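Local coordinates for divalent cation tolerance protein (Thermus thermophilus, PDB 1NZA) that probably helps confer resistance to heavy metals and may bind copper, as a homotrimer of the CutA family, at residues 7-12 against 53-58; 14-19 against 31-36; 3-8 against 80-85. One frame throughout, in Å; residues are numbered along the deposited sequence.

Contact 1 (7-12 against 53-58); sequences ITVPSE and LLLLVK. With NA (sodium ion), chain B.
Leu53 reaches past the end of strand 2-9 to lie against the turn that follows it. Its CG stands anti to its own carbonyl carbon (chi1 -69°). Leu53 CD1 thereby comes to 3.5 Å from Ser11 C, and CD2 lies near CA of Glu12, at the first turn of the next helix. On the same face Val9 crosses Leu53 at a slant, its CG2 branch resting 3.9 Å from Leu53 CB, while Ile7 meets Leu55 through the CB atoms and extends CD1 to 4.0 Å from Val57 CG2. The opposite face carries Thr8 and Leu54. Thr8 splits its two branches: CG2 packs 3.9 Å from Leu54 CD1, whereas OG1 binds the sodium ion at 2.3 Å, a site completed in part by Glu52 and two waters. That hydroxyl is also hydrogen-bonded to Glu81. The backbones form a regular antiparallel pairing, with Ile7-Leu55 and Val9-Leu53 as hydrogen-bonded pairs on either side of the non-hydrogen-bonded pair Thr8-Leu54; the shortest of the four bonds joins Leu55 N to Ile7 O at 2.7 Å. These are the two central strands of the four-stranded CutA sheet. Helix 12-24 lies over the face of Val9 and Leu55, where Ala15 touches both; strand 30-42 flanks 47-60 through Val34 and Asn32, and strand 82-86 lies beyond 2-9.

Contact 2 (14-19 against 31-36); sequences VARTIA and VNIVPG
Ile33 holds CG1 anti to its own carbonyl carbon (chi1 -60°) and CD1 extended beyond it, a shape that drives the end of the side chain into the helix, while CG2 stays nearer the strand and rests 4.0 Å from Ala15 CB. Val31, with CG1 anti to its backbone N (chi1 176°), presents that branch to Ala19. The arrangement is the helix-on-sheet packing of the ferredoxin-like fold of CutA: helix 12-24 lies on one face of the antiparallel sheet, and the axes of 14-19 and 31-36 run nearly opposite, at 173°, and come within 9.3 Å of each other. Two alanines one turn apart, Ala15 and Ala19, make this face of the helix low enough for the branched strand residues to come close. Between them Ile33 CD1 lies 4.1 Å from Ala19 CB and packs at 3.9 Å against Ala15 O, the oxygen that accepts the helix bond from Ala19 N. Arg16 crosses Ile33 at about a right angle and touches it with CG; its chain then bends at chi3, and the guanidinium group forms a salt bridge with Glu49 of the third subunit. Val31, Asn32 and Ile33 pair with an antiparallel strand of that same subunit, which extends the sheet across the interface. The tightest approach between helix and strand is Val31 CG1 to Ala19 CB, 3.5 Å.

Contact 3 (3-8 against 80-85); sequences EVVLIT and PEIVAL. With NA (sodium ion), chain B.
Leu85, Glu81 and Leu6 bury the most surface here, and they occupy one face of the paired strands. Leu85 lies opposite Val4, its CB and CG passing close to Val4 O, and its CD1 reaches obliquely to 4.2 Å from Leu6 CD1. Leu6 sits against Val83 as well: its CB meets Val83 CG2 at 3.6 Å, the two side chains crossing at a slant. Leu85 also packs on Leu85 of the third subunit, so this end of the strand pair lies at a subunit interface. In the antiparallel sheet of the ferredoxin-like fold of CutA, strand 82-86, outermost within this chain, pairs with strand 2-9; Val4-Leu85 and Leu6-Val83 are hydrogen-bonded pairs, with Leu6 N donating to Val83 O at 2.8 Å. Val83 and Ala84 pair in turn with a strand of the second subunit, so the sheet does not stop at this chain. On the reverse face Val5 fits its two branches against different neighbours, CG2 at 3.7 Å from Ala84 CB and CG1 at 3.9 Å from Ile82 CG2, under helix 64-74. Glu81, with CG anti to its backbone N (chi1 170°) and the chain extended beyond, crosses Thr8 at a slant and brings OE2 to its hydroxyl near the sodium ion. OE2 accepts the hydroxyl proton of Thr8 OG1 at 2.8 Å on its anti lone pair, and water 1, a ligand of the sodium ion, donates to the same oxygen at 2.7 Å. The other oxygen, OE1, forms a salt bridge with Lys58 of the second subunit.

How the contacts relate
From the N terminus, strand 2-9 takes part in two of the contacts: its course through 3-8 is paired with 80-85 in contact 3, the longest-range closure, and its end at 7-9 pairs with 53-58 in contact 1, a shorter one. Ile7 and Thr8 belong to both, and the sodium ion and its two waters touch both. The chain then enters helix 12-24 and returns as strand 30-42, so contact 2 closes a short loop nested inside those of contacts 1 and 3. Contacts 1 and 3 set three strands side by side; contact 2 lays the helix on the sheet, whose fourth strand joins 47-60 through Leu54 and Val34.

Contact 1 (7-12 against 53-58)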
ATOM      1  N   ILE A   7      -7.998   1.332   4.638  1.00 13.23           N
ATOM      2  CA  ILE A   7      -9.356   1.837   4.821  1.00 14.50           C
ATOM      3  C   ILE A   7      -9.434   3.119   4.008  1.00 14.22           C
ATOM      4  O   ILE A   7      -8.515   3.932   4.062  1.00 16.91           O
ATOM      5  CB  ILE A   7      -9.640   2.224   6.295  1.00 14.85           C
ATOM      6  CG1 ILE A   7      -9.429   1.023   7.219  1.00 13.68           C
ATOM      7  CG2 ILE A   7     -11.082   2.729   6.434  1.00 15.64           C
ATOM      8  CD1 ILE A   7      -9.440   1.389   8.687  1.00 14.28           C
ATOM      9  N   THR A   8     -10.493   3.300   3.232  1.00 14.26           N
ATOM     10  CA  THR A   8     -10.620   4.554   2.504  1.00 13.92           C
ATOM     11  C   THR A   8     -11.786   5.295   3.140  1.00 16.79           C
ATOM     12  O   THR A   8     -12.724   4.669   3.643  1.00 16.32           O
ATOM     13  CB  THR A   8     -10.857   4.342   1.004  1.00 17.11           C
ATOM     14  OG1 THR A   8     -11.862   3.345   0.813  1.00 16.17           O
ATOM     15  CG2 THR A   8      -9.564   3.904   0.322  1.00 17.21           C
ATOM     16  N   VAL A   9     -11.704   6.624   3.139  1.00 14.06           N
ATOM     17  CA  VAL A   9     -12.726   7.479   3.730  1.00 15.10           C
ATOM     18  C   VAL A   9     -13.035   8.643   2.780  1.00 16.93           C
ATOM     19  O   VAL A   9     -12.228   8.987   1.919  1.00 14.34           O
ATOM     20  CB  VAL A   9     -12.257   8.009   5.109  1.00 15.51           C
ATOM     21  CG1 VAL A   9     -11.964   6.833   6.045  1.00 16.75           C
ATOM     22  CG2 VAL A   9     -10.999   8.851   4.947  1.00 19.15           C
ATOM     23  N   PRO A  10     -14.214   9.266   2.931  1.00 16.22           N
ATOM     24  CA  PRO A  10     -14.642  10.379   2.078  1.00 16.09           C
ATOM     25  C   PRO A  10     -14.088  11.771   2.353  1.00 14.99           C
ATOM     26  O   PRO A  10     -14.181  12.645   1.487  1.00 15.30           O
ATOM     27  CB  PRO A  10     -16.158  10.343   2.229  1.00 18.57           C
ATOM     28  CG  PRO A  10     -16.315   9.966   3.658  1.00 20.01           C
ATOM     29  CD  PRO A  10     -15.311   8.844   3.823  1.00 19.38           C
ATOM     30  N   SER A  11     -13.524  11.987   3.537  1.00 16.19           N
ATOM     31  CA  SER A  11     -13.012  13.311   3.887  1.00 17.59           C
ATOM     32  C   SER A  11     -11.882  13.273   4.901  1.00 18.23           C
ATOM     33  O   SER A  11     -11.691  12.282   5.599  1.00 15.94           O
ATOM     34  CB  SER A  11     -14.144  14.167   4.461  1.00 18.65           C
ATOM     35  OG  SER A  11     -14.613  13.615   5.683  1.00 21.95           O
ATOM     36  N   GLU A  12     -11.142  14.375   4.979  1.00 19.58           N
ATOM     37  CA  GLU A  12     -10.035  14.500   5.916  1.00 21.19           C
ATOM     38  C   GLU A  12     -10.573  14.403   7.342  1.00 21.33           C
ATOM     39  O   GLU A  12      -9.925  13.846   8.231  1.00 20.89           O
ATOM     40  CB  GLU A  12      -9.333  15.844   5.728  1.00 24.84           C
ATOM     41  CG  GLU A  12      -8.167  16.057   6.675  1.00 29.58           C
ATOM     42  CD  GLU A  12      -7.625  17.470   6.621  1.00 33.32           C
ATOM     43  OE1 GLU A  12      -7.354  17.966   5.508  1.00 35.05           O
ATOM     44  OE2 GLU A  12      -7.464  18.084   7.696  1.00 37.02           O
ATOM     45  N   LEU A  53      -9.543   9.446   0.825  1.00 12.84           N
ATOM     46  CA  LEU A  53      -8.244   9.468   1.472  1.00 11.08           C
ATOM     47  C   LEU A  53      -8.026   8.038   1.916  1.00 12.91           C
ATOM     48  O   LEU A  53      -8.986   7.321   2.222  1.00 12.85           O
ATOM     49  CB  LEU A  53      -8.221  10.389   2.686  1.00 11.53           C
ATOM     50  CG  LEU A  53      -8.327  11.882   2.389  1.00 14.09           C
ATOM     51  CD1 LEU A  53      -9.780  12.303   2.312  1.00 13.91           C
ATOM     52  CD2 LEU A  53      -7.608  12.643   3.482  1.00 12.92           C
ATOM     53  N   LEU A  54      -6.767   7.624   1.944  1.00 10.79           N
ATOM     54  CA  LEU A  54      -6.425   6.266   2.328  1.00 13.01           C
ATOM     55  C   LEU A  54      -5.804   6.237   3.706  1.00 12.37           C
ATOM     56  O   LEU A  54      -4.964   7.067   4.026  1.00 12.19           O
ATOM     57  CB  LEU A  54      -5.426   5.677   1.325  1.00 13.29           C
ATOM     58  CG  LEU A  54      -4.826   4.292   1.607  1.00 14.46           C
ATOM     59  CD1 LEU A  54      -5.890   3.222   1.440  1.00 14.42           C
ATOM     60  CD2 LEU A  54      -3.675   4.030   0.648  1.00 15.05           C
ATOM     61  N   LEU A  55      -6.223   5.284   4.529  1.00 13.37           N
ATOM     62  CA  LEU A  55      -5.628   5.137   5.850  1.00 13.52           C
ATOM     63  C   LEU A  55      -4.834   3.832   5.813  1.00 13.68           C
ATOM     64  O   LEU A  55      -5.363   2.807   5.371  1.00 13.74           O
ATOM     65  CB  LEU A  55      -6.691   5.009   6.945  1.00 14.47           C
ATOM     66  CG  LEU A  55      -7.799   6.052   7.122  1.00 18.25           C
ATOM     67  CD1 LEU A  55      -8.360   5.921   8.527  1.00 14.60           C
ATOM     68  CD2 LEU A  55      -7.273   7.447   6.906  1.00 19.19           C
ATOM     69  N   LEU A  56      -3.567   3.882   6.220  1.00 11.86           N
ATOM     70  CA  LEU A  56      -2.728   2.676   6.302  1.00 14.21           C
ATOM     71  C   LEU A  56      -2.583   2.477   7.803  1.00 13.63           C
ATOM     72  O   LEU A  56      -1.923   3.266   8.479  1.00 14.32           O
ATOM     73  CB  LEU A  56      -1.353   2.899   5.668  1.00 15.26           C
ATOM     74  CG  LEU A  56      -1.296   3.214   4.172  1.00 18.01           C
ATOM     75  CD1 LEU A  56       0.155   3.262   3.700  1.00 20.06           C
ATOM     76  CD2 LEU A  56      -2.039   2.157   3.414  1.00 20.64           C
ATOM     77  N   VAL A  57      -3.205   1.421   8.320  1.00 14.67           N
ATOM     78  CA  VAL A  57      -3.208   1.146   9.756  1.00 16.35           C
ATOM     79  C   VAL A  57      -2.310  -0.011  10.186  1.00 17.92           C
ATOM     80  O   VAL A  57      -2.472  -1.130   9.710  1.00 18.08           O
ATOM     81  CB  VAL A  57      -4.645   0.831  10.226  1.00 16.40           C
ATOM     82  CG1 VAL A  57      -4.694   0.755  11.749  1.00 17.86           C
ATOM     83  CG2 VAL A  57      -5.607   1.896   9.701  1.00 13.81           C
ATOM     84  N   LYS A  58      -1.378   0.261  11.098  1.00 17.06           N
ATOM     85  CA  LYS A  58      -0.467  -0.769  11.605  1.00 17.62           C
ATOM     86  C   LYS A  58      -1.106  -1.389  12.849  1.00 18.91           C
ATOM     87  O   LYS A  58      -1.188  -0.750  13.897  1.00 16.97           O
ATOM     88  CB  LYS A  58       0.877  -0.144  11.972  1.00 19.18           C
ATOM     89  CG  LYS A  58       1.366   0.895  10.975  1.00 23.09           C
ATOM     90  CD  LYS A  58       1.523   0.326   9.576  1.00 23.10           C
ATOM     91  CE  LYS A  58       1.508   1.448   8.553  1.00 25.04           C
ATOM     92  NZ  LYS A  58       2.415   2.565   8.966  1.00 28.45           N
TER
HETATM   93 NA    NA B 104     -13.362   3.588  -0.905  1.00 14.60          NA
HETATM   94  O   HOH W   1     -11.973   1.815  -2.064  1.00 38.41           O
HETATM   95  O   HOH W   2     -14.811   3.749  -2.817  1.00 29.35           O

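Contact 2 (14-19 against 31-36)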
ATOM      1  N   VAL A  14     -13.173  12.650   8.561  1.00 20.21           N
ATOM      2  CA  VAL A  14     -13.365  11.256   8.949  1.00 20.40           C
ATOM      3  C   VAL A  14     -12.018  10.558   9.073  1.00 18.21           C
ATOM      4  O   VAL A  14     -11.793   9.768   9.989  1.00 17.04           O
ATOM      5  CB  VAL A  14     -14.232  10.499   7.911  1.00 23.12           C
ATOM      6  CG1 VAL A  14     -14.206   9.002   8.197  1.00 26.78           C
ATOM      7  CG2 VAL A  14     -15.662  11.013   7.961  1.00 27.38           C
ATOM      8  N   ALA A  15     -11.116  10.853   8.142  1.00 16.58           N
ATOM      9  CA  ALA A  15      -9.796  10.249   8.169  1.00 16.05           C
ATOM     10  C   ALA A  15      -9.131  10.466   9.526  1.00 15.17           C
ATOM     11  O   ALA A  15      -8.676   9.522  10.164  1.00 16.04           O
ATOM     12  CB  ALA A  15      -8.934  10.836   7.052  1.00 13.65           C
ATOM     13  N   ARG A  16      -9.083  11.716   9.973  1.00 16.72           N
ATOM     14  CA  ARG A  16      -8.460  12.044  11.249  1.00 16.09           C
ATOM     15  C   ARG A  16      -9.195  11.463  12.453  1.00 18.05           C
ATOM     16  O   ARG A  16      -8.565  10.970  13.392  1.00 18.75           O
ATOM     17  CB  ARG A  16      -8.343  13.565  11.388  1.00 16.14           C
ATOM     18  CG  ARG A  16      -7.405  14.185  10.370  1.00 17.29           C
ATOM     19  CD  ARG A  16      -7.275  15.680  10.590  1.00 20.71           C
ATOM     20  NE  ARG A  16      -6.658  15.981  11.882  1.00 23.41           N
ATOM     21  CZ  ARG A  16      -5.361  15.852  12.141  1.00 24.35           C
ATOM     22  NH1 ARG A  16      -4.894  16.145  13.350  1.00 25.70           N
ATOM     23  NH2 ARG A  16      -4.525  15.446  11.193  1.00 24.58           N
ATOM     24  N   THR A  17     -10.523  11.526  12.426  1.00 17.60           N
ATOM     25  CA  THR A  17     -11.332  10.991  13.518  1.00 20.44           C
ATOM     26  C   THR A  17     -11.056   9.497  13.688  1.00 20.73           C
ATOM     27  O   THR A  17     -10.828   9.014  14.804  1.00 21.79           O
ATOM     28  CB  THR A  17     -12.829  11.186  13.241  1.00 21.39           C
ATOM     29  OG1 THR A  17     -13.106  12.582  13.086  1.00 22.60           O
ATOM     30  CG2 THR A  17     -13.664  10.624  14.386  1.00 22.88           C
ATOM     31  N   ILE A  18     -11.072   8.760  12.580  1.00 20.20           N
ATOM     32  CA  ILE A  18     -10.807   7.325  12.650  1.00 18.88           C
ATOM     33  C   ILE A  18      -9.364   7.032  13.047  1.00 18.61           C
ATOM     34  O   ILE A  18      -9.103   6.157  13.880  1.00 16.84           O
ATOM     35  CB  ILE A  18     -11.149   6.637  11.311  1.00 17.08           C
ATOM     36  CG1 ILE A  18     -12.668   6.593  11.136  1.00 21.02           C
ATOM     37  CG2 ILE A  18     -10.573   5.229  11.267  1.00 18.79           C
ATOM     38  CD1 ILE A  18     -13.114   6.051   9.794  1.00 20.58           C
ATOM     39  N   ALA A  19      -8.416   7.764  12.472  1.00 18.80           N
ATOM     40  CA  ALA A  19      -7.015   7.544  12.814  1.00 19.56           C
ATOM     41  C   ALA A  19      -6.787   7.773  14.305  1.00 21.11           C
ATOM     42  O   ALA A  19      -6.151   6.961  14.976  1.00 21.03           O
ATOM     43  CB  ALA A  19      -6.113   8.475  11.999  1.00 18.17           C
ATOM     44  N   VAL A  31      -1.061   5.153  12.293  1.00 15.00           N
ATOM     45  CA  VAL A  31      -1.980   5.274  11.168  1.00 15.26           C
ATOM     46  C   VAL A  31      -1.449   6.349  10.233  1.00 15.13           C
ATOM     47  O   VAL A  31      -1.152   7.462  10.674  1.00 15.44           O
ATOM     48  CB  VAL A  31      -3.399   5.680  11.616  1.00 16.55           C
ATOM     49  CG1 VAL A  31      -4.278   5.896  10.398  1.00 15.62           C
ATOM     50  CG2 VAL A  31      -4.004   4.600  12.505  1.00 18.09           C
ATOM     51  N   ASN A  32      -1.310   6.013   8.951  1.00 14.67           N
ATOM     52  CA  ASN A  32      -0.836   6.975   7.953  1.00 15.44           C
ATOM     53  C   ASN A  32      -2.032   7.389   7.109  1.00 14.89           C
ATOM     54  O   ASN A  32      -2.804   6.537   6.674  1.00 15.03           O
ATOM     55  CB  ASN A  32       0.189   6.350   6.999  1.00 17.04           C
ATOM     56  CG  ASN A  32       1.383   5.762   7.707  1.00 21.40           C
ATOM     57  OD1 ASN A  32       1.777   4.630   7.426  1.00 25.65           O
ATOM     58  ND2 ASN A  32       1.981   6.526   8.616  1.00 20.43           N
ATOM     59  N   ILE A  33      -2.175   8.690   6.868  1.00 12.48           N
ATOM     60  CA  ILE A  33      -3.264   9.194   6.041  1.00 13.80           C
ATOM     61  C   ILE A  33      -2.682   9.707   4.732  1.00 11.63           C
ATOM     62  O   ILE A  33      -1.820  10.591   4.738  1.00 13.78           O
ATOM     63  CB  ILE A  33      -4.007  10.355   6.730  1.00 12.98           C
ATOM     64  CG1 ILE A  33      -4.597   9.871   8.060  1.00 14.42           C
ATOM     65  CG2 ILE A  33      -5.098  10.914   5.791  1.00 13.76           C
ATOM     66  CD1 ILE A  33      -5.245  10.979   8.883  1.00 16.34           C
ATOM     67  N   VAL A  34      -3.138   9.137   3.619  1.00  8.86           N
ATOM     68  CA  VAL A  34      -2.681   9.555   2.292  1.00 12.18           C
ATOM     69  C   VAL A  34      -3.849  10.280   1.625  1.00 12.30           C
ATOM     70  O   VAL A  34      -4.866   9.681   1.310  1.00 10.90           O
ATOM     71  CB  VAL A  34      -2.282   8.344   1.441  1.00 13.68           C
ATOM     72  CG1 VAL A  34      -1.769   8.815   0.086  1.00 14.65           C
ATOM     73  CG2 VAL A  34      -1.227   7.519   2.169  1.00 16.42           C
ATOM     74  N   PRO A  35      -3.716  11.593   1.402  1.00 13.72           N
ATOM     75  CA  PRO A  35      -4.818  12.329   0.773  1.00 16.14           C
ATOM     76  C   PRO A  35      -4.833  12.303  -0.754  1.00 15.21           C
ATOM     77  O   PRO A  35      -3.929  11.765  -1.392  1.00 14.51           O
ATOM     78  CB  PRO A  35      -4.618  13.738   1.309  1.00 18.30           C
ATOM     79  CG  PRO A  35      -3.120  13.853   1.299  1.00 17.78           C
ATOM     80  CD  PRO A  35      -2.660  12.511   1.865  1.00 18.22           C
ATOM     81  N   GLY A  36      -5.888  12.878  -1.328  1.00 15.89           N
ATOM     82  CA  GLY A  36      -5.994  12.992  -2.773  1.00 14.30           C
ATOM     83  C   GLY A  36      -6.300  11.813  -3.679  1.00 14.11           C
ATOM     84  O   GLY A  36      -5.961  11.850  -4.862  1.00 16.21           O
TER

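Contact 3 (3-8 against 80-85)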
ATOM      1  N   GLU A   3      -0.362  -6.669  10.968  1.00 19.55           N
ATOM      2  CA  GLU A   3      -1.006  -6.391   9.689  1.00 20.01           C
ATOM      3  C   GLU A   3      -1.025  -4.914   9.348  1.00 18.74           C
ATOM      4  O   GLU A   3      -0.928  -4.064  10.233  1.00 19.29           O
ATOM      5  CB  GLU A   3      -2.462  -6.856   9.728  1.00 20.75           C
ATOM      6  CG  GLU A   3      -2.686  -8.348   9.830  1.00 24.27           C
ATOM      7  CD  GLU A   3      -4.149  -8.691  10.072  1.00 25.11           C
ATOM      8  OE1 GLU A   3      -4.613  -9.722   9.543  1.00 24.99           O
ATOM      9  OE2 GLU A   3      -4.832  -7.937  10.798  1.00 26.01           O
ATOM     10  N   VAL A   4      -1.132  -4.626   8.052  1.00 15.94           N
ATOM     11  CA  VAL A   4      -1.266  -3.253   7.574  1.00 14.91           C
ATOM     12  C   VAL A   4      -2.686  -3.252   7.010  1.00 13.69           C
ATOM     13  O   VAL A   4      -2.973  -3.933   6.019  1.00 15.68           O
ATOM     14  CB  VAL A   4      -0.285  -2.906   6.437  1.00 13.37           C
ATOM     15  CG1 VAL A   4      -0.640  -1.531   5.860  1.00 15.07           C
ATOM     16  CG2 VAL A   4       1.148  -2.883   6.963  1.00 15.34           C
ATOM     17  N   VAL A   5      -3.579  -2.518   7.664  1.00 13.61           N
ATOM     18  CA  VAL A   5      -4.971  -2.455   7.240  1.00 14.43           C
ATOM     19  C   VAL A   5      -5.253  -1.228   6.399  1.00 16.22           C
ATOM     20  O   VAL A   5      -4.866  -0.117   6.765  1.00 17.22           O
ATOM     21  CB  VAL A   5      -5.905  -2.464   8.470  1.00 15.61           C
ATOM     22  CG1 VAL A   5      -7.332  -2.178   8.061  1.00 13.56           C
ATOM     23  CG2 VAL A   5      -5.823  -3.817   9.156  1.00 17.66           C
ATOM     24  N   LEU A   6      -5.910  -1.434   5.258  1.00 15.44           N
ATOM     25  CA  LEU A   6      -6.260  -0.332   4.367  1.00 14.53           C
ATOM     26  C   LEU A   6      -7.722   0.034   4.583  1.00 15.64           C
ATOM     27  O   LEU A   6      -8.582  -0.844   4.687  1.00 15.57           O
ATOM     28  CB  LEU A   6      -6.069  -0.730   2.900  1.00 14.77           C
ATOM     29  CG  LEU A   6      -4.713  -1.295   2.467  1.00 18.65           C
ATOM     30  CD1 LEU A   6      -4.674  -1.427   0.946  1.00 17.24           C
ATOM     31  CD2 LEU A   6      -3.610  -0.397   2.939  1.00 18.83           C
ATOM     32  N   ILE A   7      -7.998   1.332   4.638  1.00 13.23           N
ATOM     33  CA  ILE A   7      -9.356   1.837   4.821  1.00 14.50           C
ATOM     34  C   ILE A   7      -9.434   3.119   4.008  1.00 14.22           C
ATOM     35  O   ILE A   7      -8.515   3.932   4.062  1.00 16.91           O
ATOM     36  CB  ILE A   7      -9.640   2.224   6.295  1.00 14.85           C
ATOM     37  CG1 ILE A   7      -9.429   1.023   7.219  1.00 13.68           C
ATOM     38  CG2 ILE A   7     -11.082   2.729   6.434  1.00 15.64           C
ATOM     39  CD1 ILE A   7      -9.440   1.389   8.687  1.00 14.28           C
ATOM     40  N   THR A   8     -10.493   3.300   3.232  1.00 14.26           N
ATOM     41  CA  THR A   8     -10.620   4.554   2.504  1.00 13.92           C
ATOM     42  C   THR A   8     -11.786   5.295   3.140  1.00 16.79           C
ATOM     43  O   THR A   8     -12.724   4.669   3.643  1.00 16.32           O
ATOM     44  CB  THR A   8     -10.857   4.342   1.004  1.00 17.11           C
ATOM     45  OG1 THR A   8     -11.862   3.345   0.813  1.00 16.17           O
ATOM     46  CG2 THR A   8      -9.564   3.904   0.322  1.00 17.21           C
ATOM     47  N   PRO A  80     -17.965  -0.055   4.710  1.00 25.84           N
ATOM     48  CA  PRO A  80     -16.654   0.563   4.505  1.00 24.51           C
ATOM     49  C   PRO A  80     -15.575  -0.427   4.106  1.00 24.07           C
ATOM     50  O   PRO A  80     -15.612  -1.599   4.489  1.00 23.15           O
ATOM     51  CB  PRO A  80     -16.367   1.202   5.857  1.00 25.36           C
ATOM     52  CG  PRO A  80     -16.973   0.220   6.806  1.00 26.35           C
ATOM     53  CD  PRO A  80     -18.303  -0.094   6.143  1.00 25.49           C
ATOM     54  N   GLU A  81     -14.613   0.047   3.326  1.00 20.87           N
ATOM     55  CA  GLU A  81     -13.519  -0.813   2.926  1.00 20.90           C
ATOM     56  C   GLU A  81     -12.584  -0.981   4.105  1.00 18.78           C
ATOM     57  O   GLU A  81     -12.083   0.006   4.647  1.00 18.94           O
ATOM     58  CB  GLU A  81     -12.724  -0.204   1.775  1.00 22.26           C
ATOM     59  CG  GLU A  81     -11.433  -0.969   1.500  1.00 23.51           C
ATOM     60  CD  GLU A  81     -10.553  -0.301   0.470  1.00 24.90           C
ATOM     61  OE1 GLU A  81      -9.633  -0.976  -0.033  1.00 26.27           O
ATOM     62  OE2 GLU A  81     -10.770   0.893   0.170  1.00 24.38           O
ATOM     63  N   ILE A  82     -12.364  -2.227   4.509  1.00 18.55           N
ATOM     64  CA  ILE A  82     -11.443  -2.546   5.593  1.00 18.84           C
ATOM     65  C   ILE A  82     -10.772  -3.852   5.188  1.00 20.43           C
ATOM     66  O   ILE A  82     -11.362  -4.924   5.336  1.00 21.10           O
ATOM     67  CB  ILE A  82     -12.159  -2.791   6.942  1.00 17.69           C
ATOM     68  CG1 ILE A  82     -13.140  -1.657   7.237  1.00 20.60           C
ATOM     69  CG2 ILE A  82     -11.123  -2.882   8.062  1.00 18.23           C
ATOM     70  CD1 ILE A  82     -13.909  -1.835   8.540  1.00 21.14           C
ATOM     71  N   VAL A  83      -9.554  -3.768   4.661  1.00 19.73           N
ATOM     72  CA  VAL A  83      -8.839  -4.968   4.240  1.00 19.13           C
ATOM     73  C   VAL A  83      -7.471  -5.031   4.903  1.00 19.12           C
ATOM     74  O   VAL A  83      -6.745  -4.040   4.937  1.00 18.78           O
ATOM     75  CB  VAL A  83      -8.662  -5.014   2.703  1.00 19.50           C
ATOM     76  CG1 VAL A  83     -10.027  -4.919   2.015  1.00 21.55           C
ATOM     77  CG2 VAL A  83      -7.742  -3.896   2.244  1.00 22.03           C
ATOM     78  N   ALA A  84      -7.126  -6.201   5.431  1.00 17.02           N
ATOM     79  CA  ALA A  84      -5.847  -6.383   6.104  1.00 16.39           C
ATOM     80  C   ALA A  84      -4.845  -7.144   5.242  1.00 17.24           C
ATOM     81  O   ALA A  84      -5.172  -8.183   4.668  1.00 18.10           O
ATOM     82  CB  ALA A  84      -6.055  -7.127   7.423  1.00 16.11           C
ATOM     83  N   LEU A  85      -3.628  -6.615   5.157  1.00 14.70           N
ATOM     84  CA  LEU A  85      -2.553  -7.245   4.400  1.00 15.36           C
ATOM     85  C   LEU A  85      -1.575  -7.773   5.441  1.00 14.85           C
ATOM     86  O   LEU A  85      -1.209  -7.065   6.372  1.00 17.09           O
ATOM     87  CB  LEU A  85      -1.852  -6.221   3.507  1.00 16.38           C
ATOM     88  CG  LEU A  85      -2.764  -5.405   2.592  1.00 15.83           C
ATOM     89  CD1 LEU A  85      -1.909  -4.438   1.797  1.00 15.64           C
ATOM     90  CD2 LEU A  85      -3.535  -6.320   1.653  1.00 17.11           C
TER
HETATM   91 NA    NA B 104     -13.362   3.588  -0.905  1.00 14.60          NA
HETATM   92  O   HOH W   1     -11.973   1.815  -2.064  1.00 38.41           O
HETATM   93  O   HOH W   2     -14.811   3.749  -2.817  1.00 29.35           O